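PDB 3UBG: neural-cadherin from Drosophila melanogaster, which mediates calcium-dependent homophilic adhesion between cells, and is represented here by three consecutive cadherin repeats of its long ectodomain. Local coordinates for residues I9-A14 with K56-E61; K67-W72 with I94-V99; K21-L26 with G50-K55. One frame throughout, in Å; residues are numbered along the deposited sequence.

In the fold
All three contacts lie in the first cadherin repeat of this chain. Contact 1 closes the widest loop, bringing the end of strand 3-12 against the turn at 56-61 beside the calcium ions. Contact 3 falls wholly within that span and pairs strands 22-25 and 51-54 in one sheet of the sandwich. After contact 1 has closed, contact 2 follows in series as the hairpin of strands 68-76 and 87-97, in the other sheet. Strand 3-12 runs beside strand 87-97, so contacts 1 and 2 share a sheet; they also share a calcium ion. F24 carries contact 3 across the sandwich interior, touching I9 and F11 of contact 1 and I94 of contact 2.

Contact 1 of 3, residues I9-A14 with K56-E61; sequences IEFTEA and KKWDYE. With CA (calcium ion), chain F; CA (calcium ion), chain E.
F11 lies against the outer edge of the W58 indole, its CB 3.6 Å from CZ3 and near the indole plane. The two rings are inclined at 56° to each other, an oblique pair. They pack in the interior of the sandwich, F11 two residues before E13 and W58 one before D59, just ahead of the calcium site at the base of this cadherin repeat, where E13 meets the D-x-E motif formed by D59, Y60 and E61. W58 also touches V23 and I94.

Toward the metals the contact becomes ionic. The E13 carboxylate bridges two calcium ions, with OE2 on one and OE1 on the other. CG of E13 stands between the backbone N and the carbonyl carbon (chi1 65°), and the chain then runs out extended and crosses Y60 at about a right angle, its carboxylate against the tyrosine CB. Y60 N donates to E13 OE2 at 2.6 Å, arriving from above the carboxylate plane, and together with the metal bonds this fixes the rotation of the group. D59 OD1 binds the ion held by E13 OE2, at 2.5 Å. E61 bends at its second torsion, which lets OE1 reach both ions while OE2 binds the one shared with E13 OE1. Several acidic oxygens are thus crowded together, and the calcium charge probably offsets their mutual repulsion. D98, D101, E102 and D136 contribute further ligands, continuing the site into the interdomain linker and the next repeat. Below the ions, one water donates to both E13 O and W58 O, pinning the two backbones together.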
loop_
_atom_site.group_PDB
_atom_site.type_symbol
_atom_site.label_atom_id
_atom_site.label_comp_id
_atom_site.label_asym_id
_atom_site.label_seq_id
_atom_site.Cartn_x
_atom_site.Cartn_y
_atom_site.Cartn_z
ATOM N N ILE A 9 31.687 1.772 -6.825
ATOM C CA ILE A 9 31.233 1.873 -8.194
ATOM C C ILE A 9 29.752 2.268 -8.278
ATOM O O ILE A 9 28.943 1.961 -7.395
ATOM C CB ILE A 9 31.553 0.550 -8.958
ATOM C CG1 ILE A 9 31.295 0.667 -10.461
ATOM C CG2 ILE A 9 30.819 -0.639 -8.350
ATOM C CD1 ILE A 9 31.903 -0.508 -11.257
ATOM N N GLU A 10 29.430 2.943 -9.371
ATOM C CA GLU A 10 28.169 3.604 -9.594
ATOM C C GLU A 10 27.315 2.877 -10.629
ATOM O O GLU A 10 27.835 2.387 -11.626
ATOM C CB GLU A 10 28.482 4.941 -10.216
ATOM C CG GLU A 10 28.236 6.140 -9.385
ATOM C CD GLU A 10 28.306 7.375 -10.250
ATOM O OE1 GLU A 10 29.431 7.870 -10.491
ATOM O OE2 GLU A 10 27.231 7.829 -10.713
ATOM N N PHE A 11 26.001 2.857 -10.423
ATOM C CA PHE A 11 25.079 2.344 -11.432
ATOM C C PHE A 11 23.678 2.871 -11.182
ATOM O O PHE A 11 23.325 3.237 -10.061
ATOM C CB PHE A 11 25.007 0.811 -11.415
ATOM C CG PHE A 11 26.265 0.110 -11.873
ATOM C CD1 PHE A 11 27.109 -0.506 -10.949
ATOM C CD2 PHE A 11 26.578 0.016 -13.227
ATOM C CE1 PHE A 11 28.254 -1.180 -11.362
ATOM C CE2 PHE A 11 27.725 -0.663 -13.655
ATOM C CZ PHE A 11 28.562 -1.260 -12.721
ATOM N N THR A 12 22.871 2.896 -12.231
ATOM C CA THR A 12 21.430 3.016 -12.073
ATOM C C THR A 12 20.851 1.674 -11.643
ATOM O O THR A 12 21.420 0.611 -11.947
ATOM C CB THR A 12 20.761 3.452 -13.387
ATOM O OG1 THR A 12 20.782 2.363 -14.316
ATOM C CG2 THR A 12 21.501 4.665 -13.983
ATOM N N GLU A 13 19.727 1.707 -10.935
ATOM C CA GLU A 13 19.014 0.464 -10.638
ATOM C C GLU A 13 18.639 -0.276 -11.934
ATOM O O GLU A 13 18.511 -1.505 -11.953
ATOM C CB GLU A 13 17.779 0.725 -9.780
ATOM C CG GLU A 13 16.723 1.558 -10.479
ATOM C CD GLU A 13 15.557 1.940 -9.575
ATOM O OE1 GLU A 13 15.067 3.071 -9.722
ATOM O OE2 GLU A 13 15.133 1.123 -8.725
ATOM N N ALA A 14 18.494 0.464 -13.027
ATOM C CA ALA A 14 18.149 -0.166 -14.302
ATOM C C ALA A 14 19.320 -0.924 -14.937
ATOM O O ALA A 14 19.120 -1.829 -15.745
ATOM C CB ALA A 14 17.579 0.855 -15.277
ATOM N N LYS A 56 18.790 -10.705 -7.457
ATOM C CA LYS A 56 17.475 -10.099 -7.581
ATOM C C LYS A 56 17.669 -8.829 -8.377
ATOM O O LYS A 56 18.659 -8.135 -8.172
ATOM C CB LYS A 56 16.930 -9.758 -6.199
ATOM C CG LYS A 56 15.541 -9.186 -6.184
ATOM C CD LYS A 56 15.161 -8.885 -4.748
ATOM C CE LYS A 56 13.666 -8.821 -4.565
ATOM N NZ LYS A 56 13.367 -8.420 -3.160
ATOM N N LYS A 57 16.745 -8.525 -9.286
ATOM C CA LYS A 57 16.817 -7.275 -10.036
ATOM C C LYS A 57 16.973 -6.107 -9.084
ATOM O O LYS A 57 16.289 -6.021 -8.059
ATOM C CB LYS A 57 15.569 -7.063 -10.889
ATOM C CG LYS A 57 15.367 -8.137 -11.922
ATOM C CD LYS A 57 14.195 -7.818 -12.847
ATOM C CE LYS A 57 14.036 -8.886 -13.927
ATOM N NZ LYS A 57 12.785 -8.694 -14.717
ATOM N N TRP A 58 17.872 -5.198 -9.436
ATOM C CA TRP A 58 18.162 -4.076 -8.583
ATOM C C TRP A 58 16.927 -3.202 -8.437
ATOM O O TRP A 58 16.141 -3.056 -9.377
ATOM C CB TRP A 58 19.354 -3.305 -9.131
ATOM C CG TRP A 58 20.660 -4.054 -8.932
ATOM C CD1 TRP A 58 20.833 -5.250 -8.285
ATOM C CD2 TRP A 58 21.952 -3.657 -9.389
ATOM N NE1 TRP A 58 22.157 -5.614 -8.301
ATOM C CE2 TRP A 58 22.868 -4.651 -8.971
ATOM C CE3 TRP A 58 22.433 -2.552 -10.105
ATOM C CZ2 TRP A 58 24.243 -4.573 -9.251
ATOM C CZ3 TRP A 58 23.811 -2.475 -10.386
ATOM C CH2 TRP A 58 24.695 -3.480 -9.955
ATOM N N ASP A 59 16.752 -2.638 -7.243
ATOM C CA ASP A 59 15.576 -1.841 -6.934
ATOM C C ASP A 59 15.919 -0.791 -5.885
ATOM O O ASP A 59 16.033 -1.085 -4.690
ATOM C CB ASP A 59 14.416 -2.745 -6.488
ATOM C CG ASP A 59 13.142 -1.971 -6.144
ATOM O OD1 ASP A 59 13.017 -0.768 -6.463
ATOM O OD2 ASP A 59 12.248 -2.588 -5.538
ATOM N N TYR A 60 16.094 0.432 -6.369
ATOM C CA TYR A 60 16.424 1.586 -5.562
ATOM C C TYR A 60 15.400 1.801 -4.434
ATOM O O TYR A 60 15.755 2.169 -3.322
ATOM C CB TYR A 60 16.502 2.813 -6.480
ATOM C CG TYR A 60 16.859 4.108 -5.776
ATOM C CD1 TYR A 60 18.180 4.538 -5.677
ATOM C CD2 TYR A 60 15.863 4.910 -5.221
ATOM C CE1 TYR A 60 18.494 5.723 -5.027
ATOM C CE2 TYR A 60 16.165 6.074 -4.575
ATOM C CZ TYR A 60 17.475 6.486 -4.471
ATOM O OH TYR A 60 17.743 7.674 -3.822
ATOM N N GLU A 61 14.130 1.542 -4.725
ATOM C CA GLU A 61 13.084 1.623 -3.720
ATOM C C GLU A 61 13.243 0.634 -2.557
ATOM O O GLU A 61 12.870 0.937 -1.439
ATOM C CB GLU A 61 11.689 1.501 -4.357
ATOM C CG GLU A 61 11.245 2.748 -5.111
ATOM C CD GLU A 61 12.151 3.113 -6.293
ATOM O OE1 GLU A 61 12.543 2.197 -7.052
ATOM O OE2 GLU A 61 12.474 4.321 -6.466
HETATM CA CA CA F . 12.717 0.337 -8.729
HETATM CA CA CA E . 12.837 4.094 -9.012
HETATM O O HOH W 1 16.139 -2.806 -11.900
HETATM O O HOH W 2 13.482 -2.168 -9.552
#

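Contact 2 of 3, residues K67-W72 with I94-V99; sequences KTIDFW and ILVKDV. With CA (calcium ion), chain E.
I69 fills the hollow between I94 and V96, two side chains that point into the sandwich from the neighbouring strand. This is the F-G hairpin of the cadherin Greek-key fold, formed by strands 68-76 and 87-97; within it the segments 68-72 and 94-97 run antiparallel, their axes at 164°. CB of I69 rests 4.1 Å from CB of I94, while its longer branch turns the other way along the strand. CG1 of I69 lies beside the backbone N (chi1 -58°), and from there CD1 reaches CG2 of V96 at 3.9 Å. One isoleucine therefore covers two neighbours with different parts of its side chain. Further along, I94 sends its own tip to a different neighbour: CD1 comes to the edge of the F71 ring, 4.2 Å from CE1. V44 of the facing sheet closes over I69, F71 and I94, and W58 also touches I69.

The other face carries a shallower contact. T68 and L95 lie side by side and point the same way, with CG2 of the threonine 3.7 Å from CD2 of the leucine.

The backbone holds these bumps in step. I69 and I94 are a hydrogen-bonded pair, N to O in both directions, and T68 and L95 the adjoining non-hydrogen-bonded one. V96 N donates to K67 O, almost in line with the carbonyl. Beyond this bond strand 87-97 stays paired with strand 3-12 as far as K97, and the chain then enters the calcium site, where D98 OD2 also bonds T137. There D98 OD1 and the carbonyl oxygen of V99 each bind the same calcium ion at 2.4 Å.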
loop_
_atom_site.group_PDB
_atom_site.type_symbol
_atom_site.label_atom_id
_atom_site.label_comp_id
_atom_site.label_asym_id
_atom_site.label_seq_id
_atom_site.Cartn_x
_atom_site.Cartn_y
_atom_site.Cartn_z
ATOM N N LYS A 67 21.457 3.707 0.094
ATOM C CA LYS A 67 21.224 3.345 -1.309
ATOM C C LYS A 67 22.448 2.702 -1.945
ATOM O O LYS A 67 22.835 3.038 -3.068
ATOM C CB LYS A 67 20.757 4.541 -2.142
ATOM C CG LYS A 67 19.501 5.229 -1.615
ATOM C CD LYS A 67 18.331 4.265 -1.547
ATOM C CE LYS A 67 17.042 4.978 -1.207
ATOM N NZ LYS A 67 15.974 4.001 -0.858
ATOM N N THR A 68 23.050 1.769 -1.220
ATOM C CA THR A 68 24.187 1.031 -1.726
ATOM C C THR A 68 23.979 -0.460 -1.563
ATOM O O THR A 68 23.272 -0.910 -0.657
ATOM C CB THR A 68 25.482 1.366 -0.957
ATOM O OG1 THR A 68 25.292 1.101 0.437
ATOM C CG2 THR A 68 25.882 2.800 -1.162
ATOM N N ILE A 69 24.604 -1.225 -2.453
ATOM C CA ILE A 69 24.858 -2.621 -2.170
ATOM C C ILE A 69 26.289 -2.715 -1.643
ATOM O O ILE A 69 27.251 -2.472 -2.371
ATOM C CB ILE A 69 24.659 -3.474 -3.392
ATOM C CG1 ILE A 69 23.218 -3.294 -3.896
ATOM C CG2 ILE A 69 24.985 -4.916 -3.063
ATOM C CD1 ILE A 69 23.050 -3.453 -5.407
ATOM N N ASP A 70 26.393 -3.060 -0.362
ATOM C CA ASP A 70 27.623 -2.971 0.416
ATOM C C ASP A 70 27.952 -4.354 0.954
ATOM O O ASP A 70 27.234 -4.873 1.791
ATOM C CB ASP A 70 27.382 -2.021 1.592
ATOM C CG ASP A 70 28.661 -1.607 2.310
ATOM O OD1 ASP A 70 29.680 -2.342 2.265
ATOM O OD2 ASP A 70 28.633 -0.523 2.945
ATOM N N PHE A 71 29.027 -4.969 0.481
ATOM C CA PHE A 71 29.318 -6.337 0.907
ATOM C C PHE A 71 30.813 -6.606 0.946
ATOM O O PHE A 71 31.609 -5.888 0.340
ATOM C CB PHE A 71 28.611 -7.377 0.009
ATOM C CG PHE A 71 28.993 -7.288 -1.441
ATOM C CD1 PHE A 71 28.460 -6.294 -2.256
ATOM C CD2 PHE A 71 29.896 -8.188 -1.992
ATOM C CE1 PHE A 71 28.819 -6.197 -3.595
ATOM C CE2 PHE A 71 30.266 -8.103 -3.346
ATOM C CZ PHE A 71 29.729 -7.112 -4.146
ATOM N N TRP A 72 31.171 -7.647 1.678
ATOM C CA TRP A 72 32.544 -8.103 1.742
ATOM C C TRP A 72 32.772 -9.350 0.895
ATOM O O TRP A 72 31.865 -10.137 0.654
ATOM C CB TRP A 72 32.927 -8.391 3.190
ATOM C CG TRP A 72 33.213 -7.156 3.943
ATOM C CD1 TRP A 72 32.311 -6.361 4.580
ATOM C CD2 TRP A 72 34.494 -6.545 4.133
ATOM N NE1 TRP A 72 32.951 -5.304 5.168
ATOM C CE2 TRP A 72 34.291 -5.391 4.911
ATOM C CE3 TRP A 72 35.795 -6.869 3.729
ATOM C CZ2 TRP A 72 35.335 -4.557 5.295
ATOM C CZ3 TRP A 72 36.832 -6.033 4.107
ATOM C CH2 TRP A 72 36.595 -4.895 4.887
ATOM N N ILE A 94 28.483 -0.668 -4.126
ATOM C CA ILE A 94 27.853 -0.296 -5.387
ATOM C C ILE A 94 26.825 0.789 -5.108
ATOM O O ILE A 94 25.837 0.528 -4.435
ATOM C CB ILE A 94 27.123 -1.508 -6.035
ATOM C CG1 ILE A 94 28.079 -2.694 -6.178
ATOM C CG2 ILE A 94 26.551 -1.112 -7.383
ATOM C CD1 ILE A 94 27.470 -3.953 -6.822
ATOM N N LEU A 95 27.058 2.007 -5.586
ATOM C CA LEU A 95 26.092 3.059 -5.332
ATOM C C LEU A 95 25.058 2.923 -6.392
ATOM O O LEU A 95 25.381 2.874 -7.579
ATOM C CB LEU A 95 26.660 4.481 -5.433
ATOM C CG LEU A 95 27.977 4.893 -4.796
ATOM C CD1 LEU A 95 27.906 6.358 -4.352
ATOM C CD2 LEU A 95 28.335 3.965 -3.646
ATOM N N VAL A 96 23.808 2.906 -5.958
ATOM C CA VAL A 96 22.705 2.677 -6.855
ATOM C C VAL A 96 21.837 3.917 -7.037
ATOM O O VAL A 96 21.458 4.587 -6.068
ATOM C CB VAL A 96 21.900 1.509 -6.376
ATOM C CG1 VAL A 96 20.761 1.252 -7.341
ATOM C CG2 VAL A 96 22.835 0.315 -6.279
ATOM N N LYS A 97 21.563 4.220 -8.299
ATOM C CA LYS A 97 20.918 5.459 -8.683
ATOM C C LYS A 97 19.476 5.228 -9.101
ATOM O O LYS A 97 19.165 4.259 -9.783
ATOM C CB LYS A 97 21.711 6.117 -9.804
ATOM C CG LYS A 97 22.982 6.761 -9.298
ATOM C CD LYS A 97 23.722 7.407 -10.413
ATOM C CE LYS A 97 24.486 6.380 -11.186
ATOM N NZ LYS A 97 25.158 6.992 -12.342
ATOM N N ASP A 98 18.598 6.122 -8.676
ATOM C CA ASP A 98 17.178 5.982 -8.933
ATOM C C ASP A 98 16.836 6.257 -10.390
ATOM O O ASP A 98 17.332 7.211 -10.980
ATOM C CB ASP A 98 16.381 6.943 -8.056
ATOM C CG ASP A 98 14.898 6.837 -8.297
ATOM O OD1 ASP A 98 14.405 5.696 -8.287
ATOM O OD2 ASP A 98 14.229 7.867 -8.520
ATOM N N VAL A 99 15.969 5.421 -10.948
ATOM C CA VAL A 99 15.402 5.631 -12.264
ATOM C C VAL A 99 13.883 5.649 -12.072
ATOM O O VAL A 99 13.363 5.078 -11.128
ATOM C CB VAL A 99 15.854 4.495 -13.253
ATOM C CG1 VAL A 99 15.004 4.475 -14.483
ATOM C CG2 VAL A 99 17.331 4.649 -13.640
HETATM CA CA CA E . 12.837 4.094 -9.012
#

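Contact 3 of 3, residues K21-L26 with G50-K55; sequences KSVFQL and GAVRVK
The F24 ring lies across V52, whose CB sits over one ring face, 4.0 Å from the centroid and 15° off the normal. Both methyls of V52 take part: CG2 comes within 3.7 Å of CE1, while CG1 lies under CE2 and CZ. CG of F24 is placed between its own backbone N and carbonyl carbon (chi1 61°), which folds the ring back over the partner strand. I9, F11, V92 and I94 surround F24 further in, so this is the dense side of the contact. Replacing F24 by an alanine would probably open a gap over V52 and leave that valine, with I94 and F11, without the ring that joins them.

A classic beta bulge shapes the strand at this point. V23 and F24 both face V52: V23 N donates to V52 O at 2.8 Å, and V52 N donates to F24 O. At the strand end L26 N bonds G50 O almost straight, and G50 itself sits at a positive phi of 100°, a backbone angle that suits glycine.

The outward face is looser and open to solvent at S22 and Q25. Here the contacts are by aliphatic stems: Q25 CG meets A51 CB at 3.6 Å, and S22 CB lies 4.0 Å from R53 CG. The guanidinium of R53 turns elsewhere, to G20 O and E47, and K21 NZ bonds D15 O.

The apolar side thus faces the sandwich interior and the polar side faces solvent, with 22-25 at the edge of its sheet and 51-54 next to it. The pairing is that of strands B and E in the Greek-key beta sandwich of cadherin repeats.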
loop_
_atom_site.group_PDB
_atom_site.type_symbol
_atom_site.label_atom_id
_atom_site.label_comp_id
_atom_site.label_asym_id
_atom_site.label_seq_id
_atom_site.Cartn_x
_atom_site.Cartn_y
_atom_site.Cartn_z
ATOM N N LYS A 21 23.013 -11.062 -15.071
ATOM C CA LYS A 21 23.916 -10.203 -15.837
ATOM C C LYS A 21 25.109 -9.834 -14.967
ATOM O O LYS A 21 24.945 -9.483 -13.791
ATOM C CB LYS A 21 23.195 -8.942 -16.304
ATOM C CG LYS A 21 24.072 -7.871 -16.937
ATOM C CD LYS A 21 23.267 -6.572 -17.158
ATOM C CE LYS A 21 24.145 -5.419 -17.654
ATOM N NZ LYS A 21 23.488 -4.065 -17.589
ATOM N N SER A 22 26.303 -9.948 -15.546
ATOM C CA SER A 22 27.541 -9.541 -14.903
ATOM C C SER A 22 27.729 -8.026 -15.059
ATOM O O SER A 22 27.630 -7.489 -16.171
ATOM C CB SER A 22 28.721 -10.291 -15.524
ATOM O OG SER A 22 29.913 -10.014 -14.804
ATOM N N VAL A 23 27.986 -7.335 -13.945
ATOM C CA VAL A 23 28.053 -5.866 -13.957
ATOM C C VAL A 23 29.472 -5.312 -13.858
ATOM O O VAL A 23 29.754 -4.226 -14.364
ATOM C CB VAL A 23 27.112 -5.229 -12.899
ATOM C CG1 VAL A 23 25.646 -5.269 -13.385
ATOM C CG2 VAL A 23 27.276 -5.916 -11.534
ATOM N N PHE A 24 30.359 -6.074 -13.220
ATOM C CA PHE A 24 31.788 -5.775 -13.181
ATOM C C PHE A 24 32.532 -6.941 -12.553
ATOM O O PHE A 24 31.914 -7.857 -12.012
ATOM C CB PHE A 24 32.076 -4.510 -12.379
ATOM C CG PHE A 24 31.649 -4.593 -10.930
ATOM C CD1 PHE A 24 32.550 -4.975 -9.949
ATOM C CD2 PHE A 24 30.348 -4.262 -10.551
ATOM C CE1 PHE A 24 32.168 -5.036 -8.603
ATOM C CE2 PHE A 24 29.954 -4.323 -9.209
ATOM C CZ PHE A 24 30.870 -4.714 -8.237
ATOM N N GLN A 25 33.861 -6.898 -12.625
ATOM C CA GLN A 25 34.689 -7.951 -12.055
ATOM C C GLN A 25 35.716 -7.380 -11.120
ATOM O O GLN A 25 36.317 -6.356 -11.415
ATOM C CB GLN A 25 35.456 -8.670 -13.143
ATOM C CG GLN A 25 34.772 -9.876 -13.697
ATOM C CD GLN A 25 35.649 -10.562 -14.709
ATOM O OE1 GLN A 25 35.628 -10.216 -15.894
ATOM N NE2 GLN A 25 36.452 -11.526 -14.245
ATOM N N LEU A 26 35.937 -8.058 -10.005
ATOM C CA LEU A 26 36.985 -7.651 -9.085
ATOM C C LEU A 26 38.336 -8.100 -9.618
ATOM O O LEU A 26 38.460 -9.199 -10.149
ATOM C CB LEU A 26 36.745 -8.265 -7.715
ATOM C CG LEU A 26 35.334 -7.975 -7.210
ATOM C CD1 LEU A 26 35.069 -8.755 -5.938
ATOM C CD2 LEU A 26 35.130 -6.462 -7.035
ATOM N N GLY A 50 35.815 -13.731 -9.487
ATOM C CA GLY A 50 35.686 -12.334 -9.105
ATOM C C GLY A 50 34.578 -11.541 -9.800
ATOM O O GLY A 50 34.393 -10.358 -9.521
ATOM N N ALA A 51 33.834 -12.175 -10.703
ATOM C CA ALA A 51 32.721 -11.493 -11.364
ATOM C C ALA A 51 31.515 -11.260 -10.441
ATOM O O ALA A 51 31.173 -12.080 -9.578
ATOM C CB ALA A 51 32.304 -12.224 -12.631
ATOM N N VAL A 52 30.884 -10.113 -10.623
ATOM C CA VAL A 52 29.760 -9.721 -9.789
ATOM C C VAL A 52 28.532 -9.646 -10.687
ATOM O O VAL A 52 28.559 -9.058 -11.770
ATOM C CB VAL A 52 30.061 -8.402 -9.028
ATOM C CG1 VAL A 52 28.845 -7.901 -8.221
ATOM C CG2 VAL A 52 31.244 -8.627 -8.123
ATOM N N ARG A 53 27.476 -10.312 -10.249
ATOM C CA ARG A 53 26.295 -10.479 -11.070
ATOM C C ARG A 53 25.053 -10.022 -10.318
ATOM O O ARG A 53 24.998 -10.127 -9.082
ATOM C CB ARG A 53 26.154 -11.959 -11.456
ATOM C CG ARG A 53 27.177 -12.420 -12.480
ATOM C CD ARG A 53 27.148 -13.916 -12.678
ATOM N NE ARG A 53 25.963 -14.337 -13.396
ATOM C CZ ARG A 53 25.380 -15.521 -13.244
ATOM N NH1 ARG A 53 25.877 -16.404 -12.391
ATOM N NH2 ARG A 53 24.293 -15.812 -13.942
ATOM N N VAL A 54 24.060 -9.529 -11.065
ATOM C CA VAL A 54 22.750 -9.228 -10.498
ATOM C C VAL A 54 22.131 -10.540 -10.046
ATOM O O VAL A 54 22.139 -11.517 -10.782
ATOM C CB VAL A 54 21.805 -8.584 -11.538
ATOM C CG1 VAL A 54 20.415 -8.326 -10.935
ATOM C CG2 VAL A 54 22.381 -7.317 -12.069
ATOM N N LYS A 55 21.606 -10.574 -8.830
ATOM C CA LYS A 55 20.831 -11.714 -8.378
ATOM C C LYS A 55 19.326 -11.345 -8.488
ATOM O O LYS A 55 18.669 -11.611 -9.508
ATOM C CB LYS A 55 21.217 -12.092 -6.946
ATOM C CG LYS A 55 20.849 -13.531 -6.545
ATOM C CD LYS A 55 20.731 -13.686 -5.009
ATOM C CE LYS A 55 22.058 -14.036 -4.355
ATOM N NZ LYS A 55 21.885 -14.752 -3.059
#